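Local coordinates for protein salicylate 5-hydroxylase, large oxygenase component (Ralstonia sp., PDB 7C8Z) that serves as the large oxygenase component of salicylate 5-hydroxylase, using a Rieske [2Fe-2S] cluster and a mononuclear iron to hydroxylate salicylate to gentisate, at residues A[305-310]-A[372-377]; A[338-343]-A[356-361]; A[246-251]-A[386-391]; A[221-226]-A[379-384]. One frame throughout, in Å; residues are numbered along the deposited sequence.

Contact 1: residues A[305-310]-A[372-377]; sequences PRLLDI and RLIQAN
Arg306 and Ile374 meet where a short 3-10 turn, 305-307, packs against the C-terminal part of helix 366-375 in the catalytic domain of this ring-hydroxylating oxygenase. The two branches of Ile374 do different work. Its CG2 stands anti to the backbone N and faces the turn's backbone, 3.4 Å from Arg306 O, while CG1, on the other arm (chi1 -65°), carries CD1 to the aliphatic part of Arg306, 4.0 Å from Arg306 CD. Arg306 is extended through CD and then bends at chi3 (-65°); its charged end forms a salt bridge with Asp304, and Ile374 packs against the methylenes.

Leu307 starts away from the helix, but its CD1 swings back and comes 4.4 Å from Ile374 CG2. On the other flank Gln375 extends as a straight chain toward the backbone of Leu308. Its CG lies 3.6 Å from Leu308 O, and its CD is 3.5 Å from Ile310 CD1, so the end of the chain runs between that carbonyl and the Ile310 methyl.

Asp309 turns instead to Arg371, earlier on the same helix, in a salt bridge that adds a polar tie on the exposed side. The other end of the contact borders a chain of another protein, whose backbone bonds Asn377 ND2. There Leu307 crosses Asn377 at about a right angle, with CD1 3.9 Å from Asn377 CB.

Contact 2: residues A[338-343]-A[356-361]; sequences SVSTRH and WTHFGF
Trp356 presents one face of its indole to Arg342, whose CD lies 4.1 Å from the centroid of the six-membered ring in a CH-pi contact, 18° off the normal. The guanidinium follows, its face offset on Trp356 CZ3, but with the two planes 38° apart this is a tilted overlap. A neater match occurs at His358: Ser340 CB sits over the centre of the imidazole, 4.0 Å from its centroid, while Ser338 OG approaches the ring edge near its plane. Across the sheet, Phe359 has Val339 O over one ring face, offset toward the rim, and meets Val339 CG2 with its CZ at 3.4 Å; chi1 of 59° folds the ring back over the neighbouring strand.

These pairs decorate an antiparallel hairpin. Thr341 and Thr357 form a hydrogen-bonded pair, with Thr341 N 3.0 Å from Thr357 O and Thr357 N 2.9 Å from Thr341 O. The non-hydrogen-bonded pairs Ser340–His358 and Arg342–Trp356 share one face.

On that face Gln333 OE1 accepts from both Arg342 NH2 and Ser340 OG. Indole and glutamine together restrict the arginine, whose side chain comes within about 7 Å of the iron, and its positive charge would probably influence the electrostatics of the iron site.

Contact 3: residues A[246-251]-A[386-391]; sequences LLHTWF and SADDGE. With FE (Fe (III) ion), chain J.
His248 and Asp389 converge on the iron(III) ion, and with His243 they form the facial triad of two histidines and one carboxylate found in Rieske oxygenases. The tight part of the contact is this metal centre: His248 NE2 and Asp389 OD1 each lie 2.2 Å from the iron, while Asp389 OD2 stays 3.1 Å from it, so the carboxylate binds through one oxygen. The imidazole and the Asp389 carboxylate are almost perpendicular, with planes 84° apart. A water completes the observed ligands at 2.2 Å from the iron.

At the ring nitrogen not bound to iron, Asp388 acts as second shell. Its carboxylate is nearly coplanar with the imidazole, 17° apart, and OD2 accepts a weak but fairly straight hydrogen bond from His248 ND1 (3.4 Å, 166°). Leu247 closes the flank, with CD2 3.9 Å from Asp388 CB; its side chain also packs on Tyr132 of the second copy of this protein, a residue of that subunit's [2Fe-2S] pocket.

The contrast lies beyond His248. Thr249 and Phe251 are exposed and make no contact with residues 386-391, and the ten residues following Phe251 are not modelled, consistent with a mobile border.

Chemically, iron fixes NE2, and the weak bond to Asp388 at ND1 probably helps to set the ring's rotation; the closeness of the partner subunit's cluster pocket is consistent with electron delivery across the subunit interface, as in related oxygenases.

Contact 4: residues A[221-226]-A[379-384]; sequences GYRRQR and FGPAGF
Pro381 sits against strand 217-227, flanked by Arg223 and Gln225, two residues that point to the same side of the strand while Arg224 between them points away. The proline ring meets each at a different atom: CD lies 3.7 Å from Arg223 CB, and CG lies 3.6 Å from Gln225 CB. Pro381 CG also reaches the backbone, 3.7 Å from Arg224 O. Gln225, with CG between its backbone N and carbonyl carbon (chi1 52°), then runs out extended and slants across the ring; its CD is 3.8 Å from Pro381 CG, and its OE1 accepts from Trp356 NE1.

Arg223 passes the other flank as a straight chain. Its NH1 comes 2.9 Å from Phe379 O at an angle too poor for a hydrogen bond, and bonds Ala376 O instead; NH2 bonds the backbone of another protein's chain. Gly380 CA approaches this guanidinium obliquely, and from Gly380 a type I beta turn runs to Gly383, closed by Gly383 N to Gly380 O at 3.0 Å.

No clear hydrogen bond joins the segments; their contact is mainly packing around Pro381, while the polar ends bond to other residues. Since Arg224 and Gln225 also pair in a parallel ladder with that neighbouring chain, the contact ties the loop before helix 387-402 to the subunit interface.

All four contacts belong to the catalytic domain, with centres 11 to 19 Å apart. Contacts 2 and 4 are the closest pair and share its antiparallel sheet, strand 352-361 lying between 338-346 and the outermost strand 217-227. Along the chain, contact 2 is enclosed by contact 1, and both fall within contacts 4 and 3, whose segments alternate. The later segments, 372-377, 379-384 and 386-391, follow one another closely, carrying the chain from helix 366-375 through a loop to the iron-binding helix 387-402. Leu307, Leu308 and Phe384 pack on Trp250 of contact 3, while Trp356 of contact 2 bonds Gln225 and touches Ser386, so sheet, loop and metal site form one continuous unit.

Contact 1: residues A[305-310]-A[372-377]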
loop_
_atom_site.group_PDB
_atom_site.type_symbol
_atom_site.label_atom_id
_atom_site.label_comp_id
_atom_site.label_asym_id
_atom_site.label_seq_id
_atom_site.Cartn_x
_atom_site.Cartn_y
_atom_site.Cartn_z
ATOM N N PRO A 305 -32.384 20.530 16.026
ATOM C CA PRO A 305 -32.886 19.659 17.105
ATOM C C PRO A 305 -33.077 18.205 16.700
ATOM O O PRO A 305 -33.054 17.331 17.576
ATOM C CB PRO A 305 -34.223 20.310 17.500
ATOM C CG PRO A 305 -34.544 21.293 16.412
ATOM C CD PRO A 305 -33.242 21.708 15.811
ATOM N N ARG A 306 -33.251 17.911 15.409
ATOM C CA ARG A 306 -33.447 16.527 14.992
ATOM C C ARG A 306 -32.288 15.628 15.393
ATOM O O ARG A 306 -32.485 14.416 15.549
ATOM C CB ARG A 306 -33.641 16.448 13.478
ATOM C CG ARG A 306 -35.015 16.856 12.996
ATOM C CD ARG A 306 -35.044 16.903 11.484
ATOM N NE ARG A 306 -34.162 17.942 10.966
ATOM C CZ ARG A 306 -33.984 18.189 9.675
ATOM N NH1 ARG A 306 -34.629 17.466 8.772
ATOM N NH2 ARG A 306 -33.160 19.156 9.290
ATOM N N LEU A 307 -31.094 16.190 15.597
ATOM C CA LEU A 307 -29.947 15.372 15.973
ATOM C C LEU A 307 -30.062 14.799 17.380
ATOM O O LEU A 307 -29.186 14.024 17.780
ATOM C CB LEU A 307 -28.656 16.185 15.841
ATOM C CG LEU A 307 -27.369 15.414 15.520
ATOM C CD1 LEU A 307 -27.371 14.909 14.081
ATOM C CD2 LEU A 307 -26.149 16.286 15.785
ATOM N N LEU A 308 -31.096 15.145 18.148
ATOM C CA LEU A 308 -31.369 14.338 19.327
ATOM C C LEU A 308 -32.743 13.680 19.248
ATOM O O LEU A 308 -32.838 12.490 18.929
ATOM C CB LEU A 308 -31.263 15.201 20.584
ATOM C CG LEU A 308 -29.889 15.827 20.846
ATOM C CD1 LEU A 308 -29.978 16.896 21.930
ATOM C CD2 LEU A 308 -28.869 14.756 21.220
ATOM N N ASP A 309 -33.803 14.473 19.415
ATOM C CA ASP A 309 -35.196 14.006 19.372
ATOM C C ASP A 309 -35.347 12.592 19.943
ATOM O O ASP A 309 -35.900 11.692 19.307
ATOM C CB ASP A 309 -35.768 14.087 17.958
ATOM C CG ASP A 309 -37.279 13.895 17.932
ATOM O OD1 ASP A 309 -37.963 14.384 18.858
ATOM O OD2 ASP A 309 -37.784 13.243 16.991
ATOM N N ILE A 310 -34.818 12.391 21.147
ATOM C CA ILE A 310 -34.863 11.079 21.785
ATOM C C ILE A 310 -36.266 10.844 22.326
ATOM O O ILE A 310 -36.769 11.629 23.137
ATOM C CB ILE A 310 -33.822 10.965 22.907
ATOM C CG1 ILE A 310 -32.442 11.405 22.421
ATOM C CG2 ILE A 310 -33.779 9.541 23.432
ATOM C CD1 ILE A 310 -31.954 10.662 21.206
ATOM N N ARG A 372 -34.301 6.895 13.696
ATOM C CA ARG A 372 -33.130 6.034 13.825
ATOM C C ARG A 372 -32.027 6.484 12.876
ATOM O O ARG A 372 -30.848 6.540 13.259
ATOM C CB ARG A 372 -33.495 4.570 13.566
ATOM C CG ARG A 372 -34.697 4.054 14.346
ATOM C CD ARG A 372 -34.644 2.538 14.494
ATOM N NE ARG A 372 -35.900 2.000 15.011
ATOM C CZ ARG A 372 -36.205 1.913 16.303
ATOM N NH1 ARG A 372 -35.347 2.329 17.223
ATOM N NH2 ARG A 372 -37.374 1.409 16.676
ATOM N N LEU A 373 -32.394 6.835 11.641
ATOM C CA LEU A 373 -31.383 7.222 10.660
ATOM C C LEU A 373 -30.630 8.469 11.104
ATOM O O LEU A 373 -29.398 8.522 11.033
ATOM C CB LEU A 373 -32.031 7.443 9.293
ATOM C CG LEU A 373 -32.441 6.175 8.544
ATOM C CD1 LEU A 373 -33.114 6.549 7.239
ATOM C CD2 LEU A 373 -31.244 5.263 8.305
ATOM N N ILE A 374 -31.355 9.479 11.582
ATOM C CA ILE A 374 -30.713 10.726 11.980
ATOM C C ILE A 374 -29.880 10.513 13.236
ATOM O O ILE A 374 -28.790 11.080 13.377
ATOM C CB ILE A 374 -31.760 11.841 12.162
ATOM C CG1 ILE A 374 -32.425 12.163 10.819
ATOM C CG2 ILE A 374 -31.114 13.094 12.744
ATOM C CD1 ILE A 374 -33.147 13.507 10.773
ATOM N N GLN A 375 -30.354 9.675 14.160
ATOM C CA GLN A 375 -29.564 9.432 15.358
ATOM C C GLN A 375 -28.330 8.581 15.076
ATOM O O GLN A 375 -27.386 8.604 15.873
ATOM C CB GLN A 375 -30.428 8.771 16.432
ATOM C CG GLN A 375 -31.436 9.709 17.066
ATOM C CD GLN A 375 -32.254 9.031 18.137
ATOM O OE1 GLN A 375 -33.424 9.352 18.342
ATOM N NE2 GLN A 375 -31.639 8.085 18.834
ATOM N N ALA A 376 -28.299 7.863 13.950
ATOM C CA ALA A 376 -27.082 7.151 13.563
ATOM C C ALA A 376 -25.890 8.075 13.303
ATOM O O ALA A 376 -24.763 7.582 13.180
ATOM C CB ALA A 376 -27.345 6.293 12.324
ATOM N N ASN A 377 -26.101 9.389 13.210
ATOM C CA ASN A 377 -24.985 10.314 13.031
ATOM C C ASN A 377 -24.037 10.343 14.226
ATOM O O ASN A 377 -22.940 10.904 14.107
ATOM C CB ASN A 377 -25.510 11.725 12.745
ATOM C CG ASN A 377 -25.825 11.946 11.268
ATOM O OD1 ASN A 377 -25.351 11.206 10.400
ATOM N ND2 ASN A 377 -26.628 12.965 10.978
#

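Contact 2: residues A[338-343]-A[356-361]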
loop_
_atom_site.group_PDB
_atom_site.type_symbol
_atom_site.label_atom_id
_atom_site.label_comp_id
_atom_site.label_asym_id
_atom_site.label_seq_id
_atom_site.Cartn_x
_atom_site.Cartn_y
_atom_site.Cartn_z
ATOM N N SER A 338 -31.009 4.182 18.322
ATOM C CA SER A 338 -30.195 3.495 17.332
ATOM C C SER A 338 -29.867 2.087 17.816
ATOM O O SER A 338 -29.350 1.896 18.927
ATOM C CB SER A 338 -28.905 4.269 17.062
ATOM O OG SER A 338 -28.278 3.805 15.879
ATOM N N VAL A 339 -30.125 1.107 16.956
ATOM C CA VAL A 339 -29.913 -0.292 17.284
ATOM C C VAL A 339 -29.175 -0.951 16.123
ATOM O O VAL A 339 -29.579 -0.833 14.951
ATOM C CB VAL A 339 -31.227 -1.027 17.629
ATOM C CG1 VAL A 339 -32.238 -0.930 16.511
ATOM C CG2 VAL A 339 -30.947 -2.477 17.995
ATOM N N SER A 340 -28.069 -1.612 16.451
ATOM C CA SER A 340 -27.174 -2.132 15.432
ATOM C C SER A 340 -26.436 -3.339 15.982
ATOM O O SER A 340 -26.355 -3.546 17.194
ATOM C CB SER A 340 -26.172 -1.070 14.966
ATOM O OG SER A 340 -25.158 -0.875 15.936
ATOM N N THR A 341 -25.920 -4.153 15.074
ATOM C CA THR A 341 -24.892 -5.117 15.436
ATOM C C THR A 341 -23.571 -4.648 14.850
ATOM O O THR A 341 -23.536 -3.968 13.824
ATOM C CB THR A 341 -25.219 -6.545 14.968
ATOM O OG1 THR A 341 -25.363 -6.575 13.547
ATOM C CG2 THR A 341 -26.503 -7.050 15.614
ATOM N N ARG A 342 -22.490 -4.951 15.558
ATOM C CA ARG A 342 -21.140 -4.544 15.187
ATOM C C ARG A 342 -20.281 -5.799 15.162
ATOM O O ARG A 342 -20.010 -6.397 16.211
ATOM C CB ARG A 342 -20.588 -3.519 16.165
ATOM C CG ARG A 342 -21.549 -2.392 16.465
ATOM C CD ARG A 342 -21.061 -1.593 17.646
ATOM N NE ARG A 342 -21.946 -0.479 17.951
ATOM C CZ ARG A 342 -21.673 0.446 18.859
ATOM N NH1 ARG A 342 -20.539 0.380 19.547
ATOM N NH2 ARG A 342 -22.529 1.438 19.077
ATOM N N HIS A 343 -19.875 -6.199 13.964
ATOM C CA HIS A 343 -19.217 -7.469 13.713
ATOM C C HIS A 343 -17.710 -7.254 13.650
ATOM O O HIS A 343 -17.238 -6.396 12.890
ATOM C CB HIS A 343 -19.745 -8.058 12.402
ATOM C CG HIS A 343 -19.286 -9.455 12.118
ATOM N ND1 HIS A 343 -19.586 -10.103 10.939
ATOM C CD2 HIS A 343 -18.561 -10.329 12.854
ATOM C CE1 HIS A 343 -19.060 -11.315 10.958
ATOM N NE2 HIS A 343 -18.433 -11.477 12.109
ATOM N N TRP A 356 -20.785 -2.415 10.881
ATOM C CA TRP A 356 -22.002 -1.996 11.556
ATOM C C TRP A 356 -23.181 -2.309 10.645
ATOM O O TRP A 356 -23.244 -1.808 9.517
ATOM C CB TRP A 356 -21.979 -0.500 11.869
ATOM C CG TRP A 356 -20.754 0.023 12.577
ATOM C CD1 TRP A 356 -19.454 -0.068 12.164
ATOM C CD2 TRP A 356 -20.731 0.760 13.805
ATOM N NE1 TRP A 356 -18.624 0.552 13.066
ATOM C CE2 TRP A 356 -19.383 1.068 14.085
ATOM C CE3 TRP A 356 -21.719 1.183 14.701
ATOM C CZ2 TRP A 356 -18.999 1.773 15.224
ATOM C CZ3 TRP A 356 -21.335 1.887 15.829
ATOM C CH2 TRP A 356 -19.988 2.172 16.080
ATOM N N THR A 357 -24.096 -3.144 11.125
ATOM C CA THR A 357 -25.389 -3.376 10.487
ATOM C C THR A 357 -26.422 -2.637 11.330
ATOM O O THR A 357 -26.761 -3.072 12.437
ATOM C CB THR A 357 -25.710 -4.865 10.402
ATOM O OG1 THR A 357 -24.557 -5.581 9.942
ATOM C CG2 THR A 357 -26.870 -5.106 9.449
ATOM N N HIS A 358 -26.884 -1.494 10.824
ATOM C CA HIS A 358 -27.918 -0.716 11.493
ATOM C C HIS A 358 -29.280 -1.195 11.019
ATOM O O HIS A 358 -29.517 -1.285 9.801
ATOM C CB HIS A 358 -27.759 0.774 11.196
ATOM C CG HIS A 358 -26.574 1.402 11.854
ATOM N ND1 HIS A 358 -26.690 2.282 12.910
ATOM C CD2 HIS A 358 -25.248 1.287 11.604
ATOM C CE1 HIS A 358 -25.486 2.679 13.283
ATOM N NE2 HIS A 358 -24.593 2.090 12.506
ATOM N N PHE A 359 -30.183 -1.463 11.969
ATOM C CA PHE A 359 -31.490 -1.991 11.596
ATOM C C PHE A 359 -32.584 -1.359 12.442
ATOM O O PHE A 359 -32.330 -0.783 13.501
ATOM C CB PHE A 359 -31.547 -3.522 11.730
ATOM C CG PHE A 359 -31.270 -4.028 13.122
ATOM C CD1 PHE A 359 -29.968 -4.201 13.568
ATOM C CD2 PHE A 359 -32.312 -4.350 13.978
ATOM C CE1 PHE A 359 -29.713 -4.675 14.839
ATOM C CE2 PHE A 359 -32.063 -4.823 15.253
ATOM C CZ PHE A 359 -30.762 -4.988 15.680
ATOM N N GLY A 360 -33.811 -1.465 11.939
ATOM C CA GLY A 360 -35.004 -1.081 12.662
ATOM C C GLY A 360 -35.979 -2.239 12.698
ATOM O O GLY A 360 -35.610 -3.365 12.348
ATOM N N PHE A 361 -37.214 -1.992 13.120
ATOM C CA PHE A 361 -38.226 -3.032 13.220
ATOM C C PHE A 361 -39.313 -2.806 12.179
ATOM O O PHE A 361 -39.511 -1.691 11.688
ATOM C CB PHE A 361 -38.835 -3.069 14.625
ATOM C CG PHE A 361 -37.812 -3.090 15.721
ATOM C CD1 PHE A 361 -37.208 -4.278 16.099
ATOM C CD2 PHE A 361 -37.440 -1.920 16.360
ATOM C CE1 PHE A 361 -36.261 -4.303 17.095
ATOM C CE2 PHE A 361 -36.493 -1.937 17.362
ATOM C CZ PHE A 361 -35.902 -3.130 17.730
#

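Contact 3: residues A[246-251]-A[386-391]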
loop_
_atom_site.group_PDB
_atom_site.type_symbol
_atom_site.label_atom_id
_atom_site.label_comp_id
_atom_site.label_asym_id
_atom_site.label_seq_id
_atom_site.Cartn_x
_atom_site.Cartn_y
_atom_site.Cartn_z
ATOM N N LEU A 246 -15.724 10.098 29.806
ATOM C CA LEU A 246 -14.449 10.800 29.797
ATOM C C LEU A 246 -13.837 10.930 28.413
ATOM O O LEU A 246 -13.119 11.901 28.163
ATOM C CB LEU A 246 -13.441 10.094 30.719
ATOM C CG LEU A 246 -13.867 9.884 32.178
ATOM C CD1 LEU A 246 -12.849 9.028 32.919
ATOM C CD2 LEU A 246 -14.070 11.215 32.882
ATOM N N LEU A 247 -14.104 9.986 27.510
ATOM C CA LEU A 247 -13.551 10.029 26.163
ATOM C C LEU A 247 -14.483 10.772 25.209
ATOM O O LEU A 247 -14.062 11.729 24.552
ATOM C CB LEU A 247 -13.284 8.603 25.662
ATOM C CG LEU A 247 -12.909 8.419 24.188
ATOM C CD1 LEU A 247 -11.442 8.726 23.996
ATOM C CD2 LEU A 247 -13.222 7.004 23.722
ATOM N N HIS A 248 -15.745 10.347 25.131
ATOM C CA HIS A 248 -16.742 10.975 24.263
ATOM C C HIS A 248 -17.277 12.224 24.951
ATOM O O HIS A 248 -18.188 12.148 25.778
ATOM C CB HIS A 248 -17.881 10.010 23.948
ATOM C CG HIS A 248 -17.425 8.665 23.479
ATOM N ND1 HIS A 248 -16.408 8.499 22.564
ATOM C CD2 HIS A 248 -17.851 7.421 23.799
ATOM C CE1 HIS A 248 -16.227 7.210 22.342
ATOM N NE2 HIS A 248 -17.090 6.534 23.078
ATOM N N THR A 249 -16.737 13.390 24.592
ATOM C CA THR A 249 -17.183 14.649 25.178
ATOM C C THR A 249 -18.477 15.152 24.552
ATOM O O THR A 249 -18.778 16.349 24.641
ATOM C CB THR A 249 -16.091 15.715 25.061
ATOM O OG1 THR A 249 -15.412 15.574 23.808
ATOM C CG2 THR A 249 -15.089 15.589 26.213
ATOM N N TRP A 250 -19.249 14.250 23.949
ATOM C CA TRP A 250 -20.536 14.564 23.345
ATOM C C TRP A 250 -21.610 13.922 24.207
ATOM O O TRP A 250 -22.520 13.262 23.699
ATOM C CB TRP A 250 -20.603 14.043 21.902
ATOM C CG TRP A 250 -21.359 14.923 20.924
ATOM C CD1 TRP A 250 -20.823 15.843 20.066
ATOM C CD2 TRP A 250 -22.778 14.942 20.693
ATOM N NE1 TRP A 250 -21.818 16.440 19.327
ATOM C CE2 TRP A 250 -23.025 15.904 19.691
ATOM C CE3 TRP A 250 -23.861 14.243 21.238
ATOM C CZ2 TRP A 250 -24.310 16.185 19.224
ATOM C CZ3 TRP A 250 -25.135 14.523 20.775
ATOM C CH2 TRP A 250 -25.349 15.486 19.777
ATOM N N PHE A 251 -21.489 14.098 25.519
ATOM C CA PHE A 251 -22.420 13.524 26.481
ATOM C C PHE A 251 -22.782 14.583 27.524
ATOM O O PHE A 251 -21.943 15.401 27.915
ATOM C CB PHE A 251 -21.816 12.287 27.161
ATOM C CG PHE A 251 -21.844 11.039 26.311
ATOM C CD1 PHE A 251 -22.807 10.865 25.331
ATOM C CD2 PHE A 251 -20.901 10.037 26.496
ATOM C CE1 PHE A 251 -22.832 9.719 24.544
ATOM C CE2 PHE A 251 -20.919 8.887 25.714
ATOM C CZ PHE A 251 -21.888 8.728 24.736
ATOM N N SER A 386 -18.533 7.554 17.928
ATOM C CA SER A 386 -17.892 6.278 17.632
ATOM C C SER A 386 -16.498 6.407 17.020
ATOM O O SER A 386 -15.695 5.475 17.146
ATOM C CB SER A 386 -18.792 5.461 16.708
ATOM O OG SER A 386 -19.901 4.947 17.423
ATOM N N ALA A 387 -16.179 7.521 16.357
ATOM C CA ALA A 387 -14.858 7.651 15.738
ATOM C C ALA A 387 -13.738 7.613 16.776
ATOM O O ALA A 387 -12.673 7.017 16.533
ATOM C CB ALA A 387 -14.788 8.940 14.918
ATOM N N ASP A 388 -13.966 8.239 17.937
ATOM C CA ASP A 388 -13.001 8.195 19.034
ATOM C C ASP A 388 -12.591 6.766 19.367
ATOM O O ASP A 388 -11.430 6.508 19.706
ATOM C CB ASP A 388 -13.581 8.883 20.271
ATOM C CG ASP A 388 -13.916 10.345 20.029
ATOM O OD1 ASP A 388 -13.194 11.003 19.254
ATOM O OD2 ASP A 388 -14.898 10.840 20.627
ATOM N N ASP A 389 -13.532 5.823 19.283
ATOM C CA ASP A 389 -13.247 4.450 19.685
ATOM C C ASP A 389 -12.185 3.828 18.790
ATOM O O ASP A 389 -11.179 3.294 19.275
ATOM C CB ASP A 389 -14.531 3.623 19.663
ATOM C CG ASP A 389 -15.532 4.083 20.700
ATOM O OD1 ASP A 389 -15.118 4.318 21.859
ATOM O OD2 ASP A 389 -16.729 4.219 20.359
ATOM N N GLY A 390 -12.401 3.873 17.477
ATOM C CA GLY A 390 -11.388 3.387 16.556
ATOM C C GLY A 390 -10.064 4.107 16.721
ATOM O O GLY A 390 -8.995 3.485 16.665
ATOM N N GLU A 391 -10.111 5.426 16.945
ATOM C CA GLU A 391 -8.862 6.166 17.109
ATOM C C GLU A 391 -8.065 5.643 18.303
ATOM O O GLU A 391 -6.877 5.311 18.177
ATOM C CB GLU A 391 -9.146 7.660 17.257
ATOM C CG GLU A 391 -9.906 8.298 16.087
ATOM C CD GLU A 391 -9.063 8.523 14.839
ATOM O OE1 GLU A 391 -8.190 7.685 14.520
ATOM O OE2 GLU A 391 -9.280 9.556 14.171
HETATM FE FE FE J . -16.683 4.392 23.409
HETATM O O HOH W 1 -18.898 4.762 23.591
#

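Contact 4: residues A[221-226]-A[379-384]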
loop_
_atom_site.group_PDB
_atom_site.type_symbol
_atom_site.label_atom_id
_atom_site.label_comp_id
_atom_site.label_asym_id
_atom_site.label_seq_id
_atom_site.Cartn_x
_atom_site.Cartn_y
_atom_site.Cartn_z
ATOM N N GLY A 221 -28.984 -0.277 6.953
ATOM C CA GLY A 221 -27.802 -0.209 6.112
ATOM C C GLY A 221 -26.537 -0.666 6.807
ATOM O O GLY A 221 -26.550 -1.139 7.946
ATOM N N TYR A 222 -25.431 -0.533 6.072
ATOM C CA TYR A 222 -24.119 -0.978 6.519
ATOM C C TYR A 222 -23.121 0.167 6.559
ATOM O O TYR A 222 -23.118 1.039 5.684
ATOM C CB TYR A 222 -23.558 -2.072 5.615
ATOM C CG TYR A 222 -24.464 -3.257 5.490
ATOM C CD1 TYR A 222 -24.460 -4.259 6.444
ATOM C CD2 TYR A 222 -25.336 -3.368 4.422
ATOM C CE1 TYR A 222 -25.295 -5.345 6.328
ATOM C CE2 TYR A 222 -26.174 -4.449 4.301
ATOM C CZ TYR A 222 -26.150 -5.432 5.254
ATOM O OH TYR A 222 -26.986 -6.505 5.127
ATOM N N ARG A 223 -22.260 0.131 7.572
ATOM C CA ARG A 223 -21.067 0.956 7.641
ATOM C C ARG A 223 -19.881 0.049 7.931
ATOM O O ARG A 223 -20.026 -0.990 8.573
ATOM C CB ARG A 223 -21.201 2.034 8.712
ATOM C CG ARG A 223 -22.297 3.048 8.416
ATOM C CD ARG A 223 -22.819 3.679 9.689
ATOM N NE ARG A 223 -23.616 4.871 9.433
ATOM C CZ ARG A 223 -24.043 5.692 10.388
ATOM N NH1 ARG A 223 -23.744 5.444 11.657
ATOM N NH2 ARG A 223 -24.761 6.763 10.080
ATOM N N ARG A 224 -18.706 0.419 7.433
ATOM C CA ARG A 224 -17.556 -0.468 7.546
ATOM C C ARG A 224 -16.307 0.337 7.854
ATOM O O ARG A 224 -16.093 1.411 7.285
ATOM C CB ARG A 224 -17.337 -1.283 6.259
ATOM C CG ARG A 224 -18.590 -1.947 5.695
ATOM C CD ARG A 224 -18.312 -2.663 4.380
ATOM N NE ARG A 224 -18.388 -4.105 4.562
ATOM C CZ ARG A 224 -19.477 -4.826 4.326
ATOM N NH1 ARG A 224 -20.580 -4.237 3.888
ATOM N NH2 ARG A 224 -19.464 -6.133 4.536
ATOM N N GLN A 225 -15.472 -0.197 8.743
ATOM C CA GLN A 225 -14.222 0.478 9.059
ATOM C C GLN A 225 -13.130 -0.536 9.356
ATOM O O GLN A 225 -13.367 -1.548 10.015
ATOM C CB GLN A 225 -14.397 1.425 10.248
ATOM C CG GLN A 225 -15.016 0.782 11.469
ATOM C CD GLN A 225 -15.157 1.761 12.619
ATOM O OE1 GLN A 225 -16.142 1.733 13.361
ATOM N NE2 GLN A 225 -14.169 2.640 12.769
ATOM N N ARG A 226 -11.928 -0.246 8.884
ATOM C CA ARG A 226 -10.751 -1.051 9.183
ATOM C C ARG A 226 -9.985 -0.333 10.286
ATOM O O ARG A 226 -9.490 0.781 10.078
ATOM C CB ARG A 226 -9.891 -1.235 7.933
ATOM C CG ARG A 226 -8.579 -1.962 8.160
ATOM C CD ARG A 226 -8.149 -2.675 6.890
ATOM N NE ARG A 226 -9.185 -3.596 6.432
ATOM C CZ ARG A 226 -9.421 -3.878 5.157
ATOM N NH1 ARG A 226 -8.695 -3.307 4.210
ATOM N NH2 ARG A 226 -10.386 -4.724 4.831
ATOM N N PHE A 379 -22.942 7.491 15.688
ATOM C CA PHE A 379 -22.228 6.225 15.684
ATOM C C PHE A 379 -21.655 5.957 14.296
ATOM O O PHE A 379 -21.800 6.758 13.371
ATOM C CB PHE A 379 -23.162 5.104 16.149
ATOM C CG PHE A 379 -24.046 5.510 17.297
ATOM C CD1 PHE A 379 -23.557 5.515 18.595
ATOM C CD2 PHE A 379 -25.351 5.920 17.077
ATOM C CE1 PHE A 379 -24.360 5.903 19.650
ATOM C CE2 PHE A 379 -26.159 6.312 18.130
ATOM C CZ PHE A 379 -25.664 6.301 19.417
ATOM N N GLY A 380 -20.994 4.815 14.160
ATOM C CA GLY A 380 -20.352 4.455 12.920
ATOM C C GLY A 380 -18.991 5.105 12.784
ATOM O O GLY A 380 -18.569 5.891 13.638
ATOM N N PRO A 381 -18.291 4.807 11.684
ATOM C CA PRO A 381 -16.916 5.312 11.510
ATOM C C PRO A 381 -16.798 6.828 11.451
ATOM O O PRO A 381 -15.672 7.341 11.495
ATOM C CB PRO A 381 -16.473 4.673 10.188
ATOM C CG PRO A 381 -17.367 3.486 10.020
ATOM C CD PRO A 381 -18.681 3.879 10.612
ATOM N N ALA A 382 -17.906 7.560 11.336
ATOM C CA ALA A 382 -17.870 9.013 11.311
ATOM C C ALA A 382 -18.669 9.644 12.442
ATOM O O ALA A 382 -18.779 10.877 12.495
ATOM C CB ALA A 382 -18.392 9.534 9.965
ATOM N N GLY A 383 -19.218 8.839 13.350
ATOM C CA GLY A 383 -20.131 9.355 14.347
ATOM C C GLY A 383 -19.475 10.294 15.340
ATOM O O GLY A 383 -18.268 10.257 15.581
ATOM N N PHE A 384 -20.313 11.151 15.933
ATOM C CA PHE A 384 -19.847 12.065 16.971
ATOM C C PHE A 384 -19.246 11.318 18.156
ATOM O O PHE A 384 -18.368 11.848 18.844
ATOM C CB PHE A 384 -20.999 12.955 17.444
ATOM C CG PHE A 384 -21.388 14.020 16.457
ATOM C CD1 PHE A 384 -20.531 15.069 16.178
ATOM C CD2 PHE A 384 -22.611 13.971 15.809
ATOM C CE1 PHE A 384 -20.886 16.050 15.271
ATOM C CE2 PHE A 384 -22.970 14.947 14.897
ATOM C CZ PHE A 384 -22.109 15.988 14.630
#